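Local coordinates for protein lytic polysaccharide monooxygenase (Neurospora crassa, PDB 4QI8) that probably cleaves cellulose chains oxidatively at a copper centre, using electrons from a reducing partner and oxygen as cosubstrate, at residues 100-105 with 136-141; 146-149 with 153-156; 4-7 with 12-15; 51-56 with 88-93; 192-197 with 202-207. One frame throughout, in Å; residues are numbered along the deposited sequence. Where two conformers were deposited one is given.

Contact 1 of 5, residues 100-105 with 136-141; sequences FKIYHE and YLLRAE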
# COMPACT_ATOMS: atom_id res chain seq x y z
N PHE A 100 4.30 1.84 8.81
CA PHE A 100 5.01 0.57 8.92
C PHE A 100 4.41 -0.43 7.96
O PHE A 100 3.20 -0.44 7.71
CB PHE A 100 5.07 0.03 10.37
CG PHE A 100 3.73 -0.19 11.03
CD1 PHE A 100 3.05 0.85 11.62
CD2 PHE A 100 3.19 -1.46 11.10
CE1 PHE A 100 1.84 0.64 12.25
CE2 PHE A 100 1.99 -1.68 11.74
CZ PHE A 100 1.31 -0.63 12.32
N LYS A 101 5.29 -1.26 7.41
CA LYS A 101 4.91 -2.24 6.41
C LYS A 101 4.35 -3.47 7.08
O LYS A 101 4.96 -4.00 8.01
CB LYS A 101 6.13 -2.61 5.58
CG LYS A 101 5.86 -3.58 4.45
CD LYS A 101 7.13 -4.00 3.73
CE LYS A 101 7.66 -2.92 2.82
NZ LYS A 101 9.02 -3.27 2.32
N ILE A 102 3.20 -3.94 6.60
CA ILE A 102 2.62 -5.18 7.11
C ILE A 102 2.60 -6.32 6.09
O ILE A 102 2.28 -7.44 6.45
CB ILE A 102 1.21 -4.98 7.72
CG1 ILE A 102 0.21 -4.46 6.68
CG2 ILE A 102 1.30 -4.04 8.91
CD1 ILE A 102 -1.21 -4.47 7.18
N TYR A 103 2.97 -6.04 4.85
CA TYR A 103 3.05 -7.07 3.82
C TYR A 103 3.88 -6.56 2.66
O TYR A 103 3.73 -5.41 2.25
CB TYR A 103 1.65 -7.44 3.30
CG TYR A 103 1.68 -8.37 2.10
CD1 TYR A 103 1.71 -7.86 0.81
CD2 TYR A 103 1.70 -9.75 2.26
CE1 TYR A 103 1.77 -8.71 -0.28
CE2 TYR A 103 1.76 -10.60 1.17
CZ TYR A 103 1.78 -10.08 -0.10
OH TYR A 103 1.84 -10.92 -1.19
N HIS A 104 4.72 -7.43 2.11
CA HIS A 104 5.23 -7.20 0.77
C HIS A 104 5.35 -8.52 0.02
O HIS A 104 5.57 -9.58 0.60
CB HIS A 104 6.52 -6.36 0.73
CG HIS A 104 7.74 -6.96 1.37
ND1 HIS A 104 8.80 -6.17 1.72
CD2 HIS A 104 8.10 -8.24 1.66
CE1 HIS A 104 9.77 -6.92 2.21
NE2 HIS A 104 9.37 -8.18 2.20
N GLU A 105 5.20 -8.42 -1.29
CA GLU A 105 5.17 -9.58 -2.17
C GLU A 105 6.56 -9.92 -2.70
O GLU A 105 7.26 -9.05 -3.21
CB GLU A 105 4.24 -9.28 -3.34
CG GLU A 105 4.09 -10.42 -4.33
CD GLU A 105 3.12 -10.10 -5.46
OE1 GLU A 105 2.38 -9.09 -5.36
OE2 GLU A 105 3.11 -10.86 -6.45
N TYR A 136 -6.60 4.28 11.82
CA TYR A 136 -5.43 4.00 10.99
C TYR A 136 -5.71 4.31 9.53
O TYR A 136 -6.84 4.17 9.05
CB TYR A 136 -5.06 2.52 11.03
CG TYR A 136 -4.33 2.03 12.26
CD1 TYR A 136 -5.01 1.77 13.45
CD2 TYR A 136 -2.97 1.77 12.22
CE1 TYR A 136 -4.35 1.30 14.57
CE2 TYR A 136 -2.30 1.29 13.33
CZ TYR A 136 -2.99 1.05 14.49
OH TYR A 136 -2.27 0.57 15.57
N LEU A 137 -4.65 4.69 8.81
CA LEU A 137 -4.65 4.61 7.37
C LEU A 137 -4.00 3.30 6.94
O LEU A 137 -2.97 2.90 7.51
CB LEU A 137 -3.89 5.77 6.76
CG LEU A 137 -4.46 7.15 7.08
CD1 LEU A 137 -3.56 8.25 6.54
CD2 LEU A 137 -5.85 7.29 6.49
N LEU A 138 -4.58 2.67 5.93
CA LEU A 138 -4.02 1.49 5.29
C LEU A 138 -3.68 1.86 3.86
O LEU A 138 -4.57 2.14 3.06
CB LEU A 138 -5.01 0.33 5.32
CG LEU A 138 -4.60 -0.93 4.54
CD1 LEU A 138 -3.34 -1.59 5.08
CD2 LEU A 138 -5.75 -1.91 4.54
N ARG A 139 -2.39 1.92 3.57
CA ARG A 139 -1.89 2.27 2.24
C ARG A 139 -1.67 1.00 1.43
O ARG A 139 -0.95 0.10 1.86
CB ARG A 139 -0.59 3.07 2.36
CG ARG A 139 0.10 3.40 1.05
CD ARG A 139 1.36 4.20 1.32
NE ARG A 139 2.08 4.54 0.10
CZ ARG A 139 2.92 3.73 -0.53
NH1 ARG A 139 3.18 2.52 -0.03
NH2 ARG A 139 3.51 4.12 -1.65
N ALA A 140 -2.29 0.97 0.25
CA ALA A 140 -2.11 -0.09 -0.74
C ALA A 140 -1.23 0.43 -1.85
O ALA A 140 -1.44 1.55 -2.33
CB ALA A 140 -3.45 -0.48 -1.33
N GLU A 141 -0.27 -0.37 -2.29
CA GLU A 141 0.45 -0.07 -3.50
C GLU A 141 0.75 -1.32 -4.30
O GLU A 141 1.05 -2.38 -3.74
CB GLU A 141 1.75 0.70 -3.26
CG GLU A 141 2.92 -0.13 -2.78
CD GLU A 141 4.15 0.69 -2.40
OE1 GLU A 141 4.84 0.26 -1.45
OE2 GLU A 141 4.39 1.77 -2.99
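I102 and L138 meet through single methyl groups. The CB of I102 heads toward residues 136-141. From there CG1 lies between the backbone N and the carbonyl carbon (chi1 62°), and the chain runs on extended. Its end, CD1, comes to 4.2 Å from CD1 of L138. The two side chains cross at about a right angle. The other branch of I102, CG2, stays with its own strand and lies 3.7 Å from CE2 of the F100 ring. F100 itself starts out away from residues 136-141, but its ring swings back. Its CZ then stands 4.2 Å from CE2 of Y136, which lies at the edge of the F100 ring. This is core packing of the beta-sandwich of the AA9 family. Strands 99-104 and 134-144 are not direct neighbours, because strand 76-82 runs between them. I102 and Y103 both face F78 of that middle strand, a classic beta bulge. L138 also packs on I62 and Y64 of strand 61-67, in the other sheet. The hydroxyl of Y136 bonds to the backbone O of K132. The neighbouring side chains K101, R139 and E141 belong to the opposite face of the sheet. There NH2 of R139 forms a salt bridge with OE2 of E141 at 2.8 Å, meeting it from above the carboxylate plane. NZ of K101 is hydrogen-bonded to ND1 of H104 at 3.0 Å.

Contact 2 of 5, residues 146-149 with 153-156; sequences HVAQ and AAQF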
# COMPACT_ATOMS: atom_id res chain seq x y z
N HIS A 146 7.57 -3.58 -15.21
CA HIS A 146 7.85 -4.06 -16.56
C HIS A 146 8.86 -3.22 -17.35
O HIS A 146 9.55 -3.78 -18.20
CB HIS A 146 6.56 -4.26 -17.36
CG HIS A 146 5.62 -3.11 -17.27
ND1 HIS A 146 5.00 -2.75 -16.09
CD2 HIS A 146 5.19 -2.24 -18.21
CE1 HIS A 146 4.23 -1.70 -16.32
NE2 HIS A 146 4.33 -1.37 -17.59
N VAL A 147 8.92 -1.91 -17.10
CA VAL A 147 9.86 -1.03 -17.81
C VAL A 147 10.77 -0.27 -16.84
O VAL A 147 11.37 0.75 -17.19
CB VAL A 147 9.13 -0.05 -18.77
CG1 VAL A 147 8.46 -0.83 -19.90
CG2 VAL A 147 8.09 0.81 -18.04
N ALA A 148 10.96 -0.83 -15.64
CA ALA A 148 11.58 -0.12 -14.53
C ALA A 148 13.11 -0.04 -14.57
O ALA A 148 13.71 0.43 -13.62
CB ALA A 148 11.13 -0.74 -13.23
N GLN A 149 13.74 -0.44 -15.66
CA GLN A 149 15.19 -0.36 -15.73
C GLN A 149 15.70 1.07 -15.88
O GLN A 149 16.89 1.32 -15.72
CB GLN A 149 15.72 -1.19 -16.90
CG GLN A 149 15.44 -0.58 -18.23
CD GLN A 149 15.88 -1.45 -19.33
OE1 GLN A 149 16.73 -2.32 -19.15
NE2 GLN A 149 15.31 -1.25 -20.50
N ALA A 153 10.73 5.13 -14.08
CA ALA A 153 9.88 4.30 -14.93
C ALA A 153 9.02 3.28 -14.18
O ALA A 153 8.11 2.71 -14.77
CB ALA A 153 10.70 3.62 -16.01
N ALA A 154 9.31 3.02 -12.91
CA ALA A 154 8.44 2.17 -12.09
C ALA A 154 7.09 2.86 -11.95
O ALA A 154 7.00 4.07 -11.79
CB ALA A 154 9.08 1.94 -10.73
N GLN A 155 6.03 2.06 -11.97
CA GLN A 155 4.66 2.57 -11.97
C GLN A 155 3.96 2.21 -10.67
O GLN A 155 3.64 1.04 -10.43
CB GLN A 155 3.88 1.98 -13.16
CG GLN A 155 4.49 2.36 -14.49
CD GLN A 155 3.76 1.81 -15.69
OE1 GLN A 155 2.77 1.07 -15.57
NE2 GLN A 155 4.26 2.15 -16.87
N PHE A 156 3.72 3.20 -9.82
CA PHE A 156 3.08 2.97 -8.53
C PHE A 156 1.57 3.24 -8.62
O PHE A 156 1.15 4.34 -8.99
CB PHE A 156 3.69 3.87 -7.44
CG PHE A 156 5.14 3.60 -7.15
CD1 PHE A 156 6.14 4.13 -7.96
CD2 PHE A 156 5.51 2.86 -6.04
CE1 PHE A 156 7.47 3.90 -7.66
CE2 PHE A 156 6.84 2.64 -5.75
CZ PHE A 156 7.82 3.16 -6.56
O HOH W 1 3.43 0.62 -19.38
O HOH W 2 7.79 -0.25 -14.93
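The second shell of the copper site is built here, where H146 meets Q155. H1, H72 and Y157 are the copper site residues, and H146 and Q155 probably help to bind O2. CE1, at the edge of the H146 ring, lies 3.2 Å from OE1 of Q155. The ring and the amide are almost perpendicular, their planes 88° apart. Water 1 joins their ends: it sits in the plane of the H146 ring, 2.8 Å from NE2, and accepts from NE2 of Q155 at 3.1 Å. OE1 of Q155 is bonded to the hydroxyl of Y157, so both ends of the amide are held. The H146 ring is stacked on H72, with chi1 at 47° setting CG between the backbone N and the carbonyl carbon. Away from the metal small side chains and backbone make the contact. The backbone O of V147 touches CB of A153 at 3.2 Å, and CB of A148 meets CB of A154 at 4.2 Å. Water 2 bridges the backbones, accepting from N of V147 and donating to O of A153, each at 3.0 Å. Were Q155 an alanine, the Y157 hydroxyl and water 1 would probably be left without their amide partner, and the H146 ring would be freer to turn. A histidine and a glutamine set beside the copper-site histidine and tyrosine are typical of the AA9 active site.

Contact 3 of 5, residues 4-7 with 12-15; sequences FPKV and GTTA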
# COMPACT_ATOMS: atom_id res chain seq x y z
N PHE A 4 -7.25 1.19 -6.79
CA PHE A 4 -7.55 0.40 -5.60
C PHE A 4 -8.68 1.10 -4.84
O PHE A 4 -8.44 1.84 -3.88
CB PHE A 4 -6.30 0.19 -4.75
CG PHE A 4 -5.31 -0.74 -5.38
CD1 PHE A 4 -5.48 -2.10 -5.28
CD2 PHE A 4 -4.22 -0.26 -6.09
CE1 PHE A 4 -4.60 -2.97 -5.88
CE2 PHE A 4 -3.34 -1.14 -6.70
CZ PHE A 4 -3.52 -2.49 -6.59
N PRO A 5 -9.93 0.93 -5.30
CA PRO A 5 -10.99 1.84 -4.85
C PRO A 5 -11.82 1.37 -3.65
O PRO A 5 -12.66 2.13 -3.18
CB PRO A 5 -11.88 1.92 -6.09
CG PRO A 5 -11.79 0.53 -6.67
CD PRO A 5 -10.35 0.11 -6.45
N LYS A 6 -11.61 0.15 -3.19
CA LYS A 6 -12.48 -0.48 -2.20
C LYS A 6 -11.71 -1.25 -1.17
O LYS A 6 -10.70 -1.87 -1.49
CB LYS A 6 -13.38 -1.53 -2.86
CG LYS A 6 -14.43 -1.02 -3.79
CD LYS A 6 -15.35 -2.18 -4.14
CE LYS A 6 -16.27 -1.94 -5.33
NZ LYS A 6 -17.45 -1.07 -5.08
N VAL A 7 -12.22 -1.25 0.05
CA VAL A 7 -11.81 -2.20 1.06
C VAL A 7 -13.06 -2.72 1.75
O VAL A 7 -14.06 -2.01 1.86
CB VAL A 7 -10.81 -1.58 2.05
CG1 VAL A 7 -11.45 -0.46 2.84
CG2 VAL A 7 -10.24 -2.63 2.98
N GLY A 12 -20.25 -7.86 3.20
CA GLY A 12 -20.33 -7.57 1.78
C GLY A 12 -19.36 -6.47 1.38
O GLY A 12 -18.64 -5.92 2.21
N THR A 13 -19.36 -6.13 0.10
CA THR A 13 -18.55 -5.04 -0.48
C THR A 13 -19.06 -3.66 -0.06
O THR A 13 -20.13 -3.50 0.49
CB THR A 13 -18.55 -5.07 -2.03
OG1 THR A 13 -17.82 -3.98 -2.60
CG2 THR A 13 -19.92 -4.91 -2.56
N THR A 14 -18.23 -2.67 -0.28
CA THR A 14 -18.59 -1.31 -0.00
C THR A 14 -18.84 -0.62 -1.38
O THR A 14 -19.26 -1.27 -2.32
CB THR A 14 -17.55 -0.71 0.96
OG1 THR A 14 -16.24 -0.75 0.38
CG2 THR A 14 -17.57 -1.57 2.29
N ALA A 15 -18.74 0.67 -1.46
CA ALA A 15 -18.85 1.37 -2.72
C ALA A 15 -17.44 1.88 -3.05
O ALA A 15 -16.60 2.05 -2.15
CB ALA A 15 -19.81 2.53 -2.59
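T14 closes tightly on V7. Its OG1 donates to the backbone O of V7 at 2.9 Å, with a C=O...donor angle of 144° and the donor tilted 33° from the carbonyl plane. CG2 of T14 stays close to the same oxygen, at 3.6 Å. The first torsion of T14 sets OG1 between the backbone N and the carbonyl carbon, from where it reaches V7. The V7 side chain points the other way, into the core, where it packs on I62 and A161. Strand 3-8 is an outermost strand of the three-stranded antiparallel sheet of the beta-sandwich. Residues 12-15 belong to the loop that follows it and folds back against it. K6 lies along this loop. Its CD passes 3.4 Å from OG1 of T13, and the two side chains cross obliquely. The K6 chain is nearly extended until chi4 bends to -76°. That bend brings NZ to the backbone O of T14, in a weak bond of 3.3 Å. The stronger partner of NZ is D16, through a salt bridge. T13 OG1 also donates to the backbone O of T14 at 3.1 Å, coming from above the carbonyl plane. This one oxygen takes two donors, the one from K6 weak. T13 and A15 form the looser, solvent side. Both are exposed, and the CB of A15 points away from residues 4-7.

Contact 4 of 5, residues 51-56 with 88-93; sequences QSTLSV and DINSWT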
# COMPACT_ATOMS: atom_id res chain seq x y z
N GLN A 51 -15.24 8.99 2.56
CA GLN A 51 -16.59 9.23 3.04
C GLN A 51 -16.82 8.65 4.43
O GLN A 51 -17.57 9.22 5.24
CB GLN A 51 -17.61 8.63 2.08
CG GLN A 51 -17.69 9.30 0.73
CD GLN A 51 -18.71 8.62 -0.17
OE1 GLN A 51 -18.66 7.40 -0.36
NE2 GLN A 51 -19.65 9.38 -0.69
N SER A 52 -16.21 7.49 4.69
CA SER A 52 -16.42 6.76 5.94
C SER A 52 -15.14 6.05 6.36
O SER A 52 -14.16 6.01 5.60
CB SER A 52 -17.57 5.75 5.77
OG SER A 52 -18.77 6.38 5.35
N THR A 53 -15.17 5.48 7.56
CA THR A 53 -14.04 4.77 8.15
C THR A 53 -14.54 3.39 8.55
O THR A 53 -15.57 3.28 9.20
CB THR A 53 -13.51 5.57 9.36
OG1 THR A 53 -13.02 6.84 8.91
CG2 THR A 53 -12.42 4.82 10.10
N LEU A 54 -13.82 2.35 8.15
CA LEU A 54 -14.25 0.97 8.32
C LEU A 54 -13.72 0.36 9.61
O LEU A 54 -12.51 0.33 9.83
CB LEU A 54 -13.75 0.15 7.13
CG LEU A 54 -14.17 -1.32 7.14
CD1 LEU A 54 -15.68 -1.47 6.99
CD2 LEU A 54 -13.43 -2.09 6.05
N SER A 55 -14.62 -0.15 10.45
CA SER A 55 -14.23 -0.81 11.69
C SER A 55 -13.78 -2.24 11.41
O SER A 55 -14.48 -3.01 10.75
CB SER A 55 -15.39 -0.79 12.68
OG SER A 55 -14.99 -1.32 13.93
N VAL A 56 -12.61 -2.60 11.93
CA VAL A 56 -12.05 -3.94 11.74
C VAL A 56 -11.31 -4.36 12.99
O VAL A 56 -10.64 -3.54 13.61
CB VAL A 56 -11.07 -3.99 10.54
CG1 VAL A 56 -9.97 -2.96 10.71
CG2 VAL A 56 -10.46 -5.37 10.40
N ASP A 88 -8.48 13.66 14.38
CA ASP A 88 -9.54 13.06 13.59
C ASP A 88 -8.96 12.46 12.32
O ASP A 88 -8.29 13.16 11.58
CB ASP A 88 -10.53 14.17 13.25
CG ASP A 88 -11.80 13.66 12.57
OD1 ASP A 88 -11.77 12.61 11.90
OD2 ASP A 88 -12.83 14.36 12.69
N ILE A 89 -9.24 11.19 12.07
CA ILE A 89 -8.72 10.53 10.89
C ILE A 89 -9.05 11.28 9.60
O ILE A 89 -8.23 11.30 8.69
CB ILE A 89 -9.17 9.07 10.82
CG1 ILE A 89 -8.54 8.38 9.61
CG2 ILE A 89 -10.69 8.96 10.79
CD1 ILE A 89 -8.49 6.89 9.70
N ASN A 90 -10.22 11.91 9.51
CA ASN A 90 -10.60 12.59 8.27
C ASN A 90 -9.62 13.69 7.91
O ASN A 90 -9.43 13.99 6.74
CB ASN A 90 -11.99 13.21 8.37
CG ASN A 90 -13.11 12.20 8.28
OD1 ASN A 90 -12.93 11.07 7.81
ND2 ASN A 90 -14.30 12.60 8.72
N SER A 91 -9.00 14.28 8.92
CA SER A 91 -8.12 15.42 8.71
C SER A 91 -6.64 15.03 8.64
O SER A 91 -5.80 15.84 8.26
CB SER A 91 -8.34 16.45 9.84
OG SER A 91 -9.69 16.91 9.89
N TRP A 92 -6.32 13.78 8.98
CA TRP A 92 -4.92 13.39 9.15
C TRP A 92 -4.31 12.88 7.85
O TRP A 92 -4.80 11.91 7.27
CB TRP A 92 -4.82 12.32 10.23
CG TRP A 92 -3.44 12.09 10.76
CD1 TRP A 92 -2.69 12.96 11.50
CD2 TRP A 92 -2.65 10.91 10.61
NE1 TRP A 92 -1.48 12.39 11.83
CE2 TRP A 92 -1.43 11.13 11.29
CE3 TRP A 92 -2.85 9.68 9.98
CZ2 TRP A 92 -0.43 10.16 11.35
CZ3 TRP A 92 -1.86 8.73 10.04
CH2 TRP A 92 -0.67 8.96 10.74
N THR A 93 -3.25 13.52 7.38
CA THR A 93 -2.66 13.14 6.09
C THR A 93 -1.64 12.00 6.19
O THR A 93 -1.36 11.34 5.20
CB THR A 93 -1.99 14.35 5.42
OG1 THR A 93 -0.90 14.78 6.24
CG2 THR A 93 -2.98 15.48 5.26
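T53 and I89 reach toward each other, tip to tip. OG1 of T53 meets the CG2 methyl of I89 at 3.7 Å. In T53 the hydroxyl lies anti to the carbonyl carbon (chi1 -63°), and the methyl CG2 lies anti to the backbone N. In I89 the CG1 branch is anti to the backbone N (chi1 -177°), and CG2 is the branch offered to T53. The CG1 branch goes on inward, and its CD1 packs against the backbone O of Y136. I89 thus touches T53 with one branch and strand 134-144 with the other. T53 leads into strand 54-57, an outermost strand of the six-stranded mixed sheet, which runs parallel to strand 155-166. Residues 88-93 are part of the loop that links strands 76-82 and 99-104. N90 turns its amide end toward T53, and its OD1 stops 4.4 Å from OG1 of T53. Both oxygens accept from NE2 of Q162, so this one amide nitrogen of strand 155-166 ties the two segments together. The loop is shaped by an Asx turn. OD1 of D88 accepts from the backbone N of N90 at 2.9 Å, with an N-H...O angle of 158°, and is met from above the carboxylate plane. The backbone N of S91 also bonds to O of D88, at 3.0 Å.

Contact 5 of 5, residues 192-197 with 202-207; sequences ILININ and TSYKNP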
# COMPACT_ATOMS: atom_id res chain seq x y z
N ILE A 192 13.22 -0.79 -7.31
CA ILE A 192 12.50 0.24 -8.07
C ILE A 192 13.19 0.47 -9.43
O ILE A 192 12.52 0.50 -10.47
CB ILE A 192 12.38 1.54 -7.25
CG1 ILE A 192 11.48 1.29 -6.04
CG2 ILE A 192 11.83 2.68 -8.10
CD1 ILE A 192 11.39 2.45 -5.06
N LEU A 193 14.51 0.65 -9.39
CA LEU A 193 15.34 0.72 -10.59
C LEU A 193 15.86 -0.69 -10.83
O LEU A 193 16.81 -1.13 -10.19
CB LEU A 193 16.51 1.68 -10.37
CG LEU A 193 17.36 1.96 -11.61
CD1 LEU A 193 16.57 2.83 -12.57
CD2 LEU A 193 18.69 2.61 -11.26
N ILE A 194 15.23 -1.39 -11.76
CA ILE A 194 15.48 -2.81 -11.92
C ILE A 194 15.03 -3.27 -13.29
O ILE A 194 13.96 -2.87 -13.77
CB ILE A 194 14.75 -3.63 -10.80
CG1 ILE A 194 15.01 -5.13 -10.95
CG2 ILE A 194 13.26 -3.32 -10.76
CD1 ILE A 194 14.48 -5.95 -9.79
N ASN A 195 15.86 -4.10 -13.91
CA ASN A 195 15.48 -4.82 -15.11
C ASN A 195 15.01 -6.22 -14.71
O ASN A 195 15.83 -7.07 -14.36
CB ASN A 195 16.66 -4.91 -16.06
CG ASN A 195 16.41 -5.84 -17.22
OD1 ASN A 195 15.26 -6.16 -17.55
ND2 ASN A 195 17.49 -6.30 -17.84
N ILE A 196 13.70 -6.45 -14.77
CA ILE A 196 13.14 -7.74 -14.36
C ILE A 196 13.11 -8.72 -15.51
O ILE A 196 12.71 -9.86 -15.34
CB ILE A 196 11.73 -7.64 -13.72
CG1 ILE A 196 10.70 -7.12 -14.72
CG2 ILE A 196 11.78 -6.77 -12.47
CD1 ILE A 196 9.28 -7.28 -14.25
N ASN A 197 13.54 -8.31 -16.68
CA ASN A 197 13.32 -9.10 -17.86
C ASN A 197 14.54 -10.00 -18.07
O ASN A 197 14.62 -11.08 -17.48
CB ASN A 197 12.94 -8.15 -19.00
CG ASN A 197 11.67 -7.35 -18.67
OD1 ASN A 197 11.65 -6.10 -18.65
ND2 ASN A 197 10.61 -8.07 -18.41
N THR A 202 17.65 -13.07 -9.89
CA THR A 202 17.47 -14.28 -9.09
C THR A 202 17.08 -13.93 -7.66
O THR A 202 16.90 -14.81 -6.82
CB THR A 202 18.74 -15.13 -9.07
OG1 THR A 202 19.84 -14.35 -8.61
CG2 THR A 202 19.04 -15.64 -10.47
N SER A 203 16.93 -12.64 -7.39
CA SER A 203 16.46 -12.14 -6.10
C SER A 203 15.74 -10.84 -6.37
O SER A 203 15.82 -10.29 -7.46
CB SER A 203 17.63 -11.91 -5.16
OG SER A 203 18.51 -10.95 -5.69
N TYR A 204 15.01 -10.35 -5.37
CA TYR A 204 14.26 -9.11 -5.50
C TYR A 204 14.21 -8.41 -4.15
O TYR A 204 13.70 -8.97 -3.18
CB TYR A 204 12.83 -9.34 -6.04
CG TYR A 204 12.07 -8.03 -6.09
CD1 TYR A 204 12.41 -7.07 -7.02
CD2 TYR A 204 11.06 -7.73 -5.18
CE1 TYR A 204 11.77 -5.84 -7.05
CE2 TYR A 204 10.43 -6.51 -5.20
CZ TYR A 204 10.79 -5.57 -6.13
OH TYR A 204 10.17 -4.35 -6.10
N LYS A 205 14.73 -7.19 -4.09
CA LYS A 205 14.73 -6.44 -2.85
C LYS A 205 13.56 -5.46 -2.83
O LYS A 205 13.62 -4.39 -3.43
CB LYS A 205 16.04 -5.66 -2.70
CG LYS A 205 16.16 -4.89 -1.39
CD LYS A 205 16.10 -5.82 -0.20
CE LYS A 205 16.27 -5.07 1.11
NZ LYS A 205 16.08 -6.01 2.25
N ASN A 206 12.48 -5.81 -2.14
CA ASN A 206 11.35 -4.89 -2.04
C ASN A 206 11.81 -3.56 -1.48
O ASN A 206 12.59 -3.52 -0.53
CB ASN A 206 10.30 -5.43 -1.08
CG ASN A 206 9.70 -6.73 -1.55
OD1 ASN A 206 10.28 -7.80 -1.36
ND2 ASN A 206 8.53 -6.65 -2.17
N PRO A 207 11.28 -2.45 -2.01
CA PRO A 207 11.63 -1.16 -1.42
C PRO A 207 10.91 -0.97 -0.10
O PRO A 207 9.87 -1.58 0.18
CB PRO A 207 11.17 -0.16 -2.48
CG PRO A 207 10.02 -0.82 -3.12
CD PRO A 207 10.37 -2.29 -3.15
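The two segments run in roughly opposite directions, without regular strand or helix bonding. Their backbones come nearest at I192 and P207, whose CA atoms are 6.9 Å apart. Both belong to the long C-terminal loop region of the AA9 fold, and side chains alone join them here. I192 and P207 make the first patch. CD1 of I192 lies 3.7 Å from CB of P207, and CG1 of I192 is 3.9 Å from CG of the same ring. The I192 chain is extended, with CG1 anti to the carbonyl carbon (chi1 -66°), and this carries CD1 onto the proline. Y185 packs on both residues. With an alanine at I192, the P207 ring is likely to lose its neighbour on one side, opening a gap between the two segments. I194 and Y204 make the second patch and cross at about a right angle. CD1 of I194 comes in the plane of the Y204 ring, at its edge, 3.6 Å from CD1 of Y204. The ring is further held by its hydroxyl, bonded to the backbone O of G191, and by an edge-to-face contact with W115. The backbone of I194 pairs with A148. Beyond it the chain makes an Asx turn: OD1 of N195 accepts from the backbone N of N197 at 2.9 Å, from above its carbonyl plane.

Along the chain, contacts 3, 4, 1, 2 and 5 follow in series, each closed before the next opens. Contacts 1, 2 and 4 all reach the six-stranded sheet. Contact 1 is central, about 4 Å from the centre of the chain, and the other four lie about 15 to 18 Å out. Contacts 2 and 5 are neighbours, with centres about 10 Å apart, joined by the backbone bond between A148 and I194. Contacts 4 and 2 are on opposite sides of the chain's centre, their centres about 31 Å apart. The C-terminal loop also reaches the core, since K101 bonds to P207. The second shell thus combines a loop residue, H146, with the start of strand 155-166, Q155.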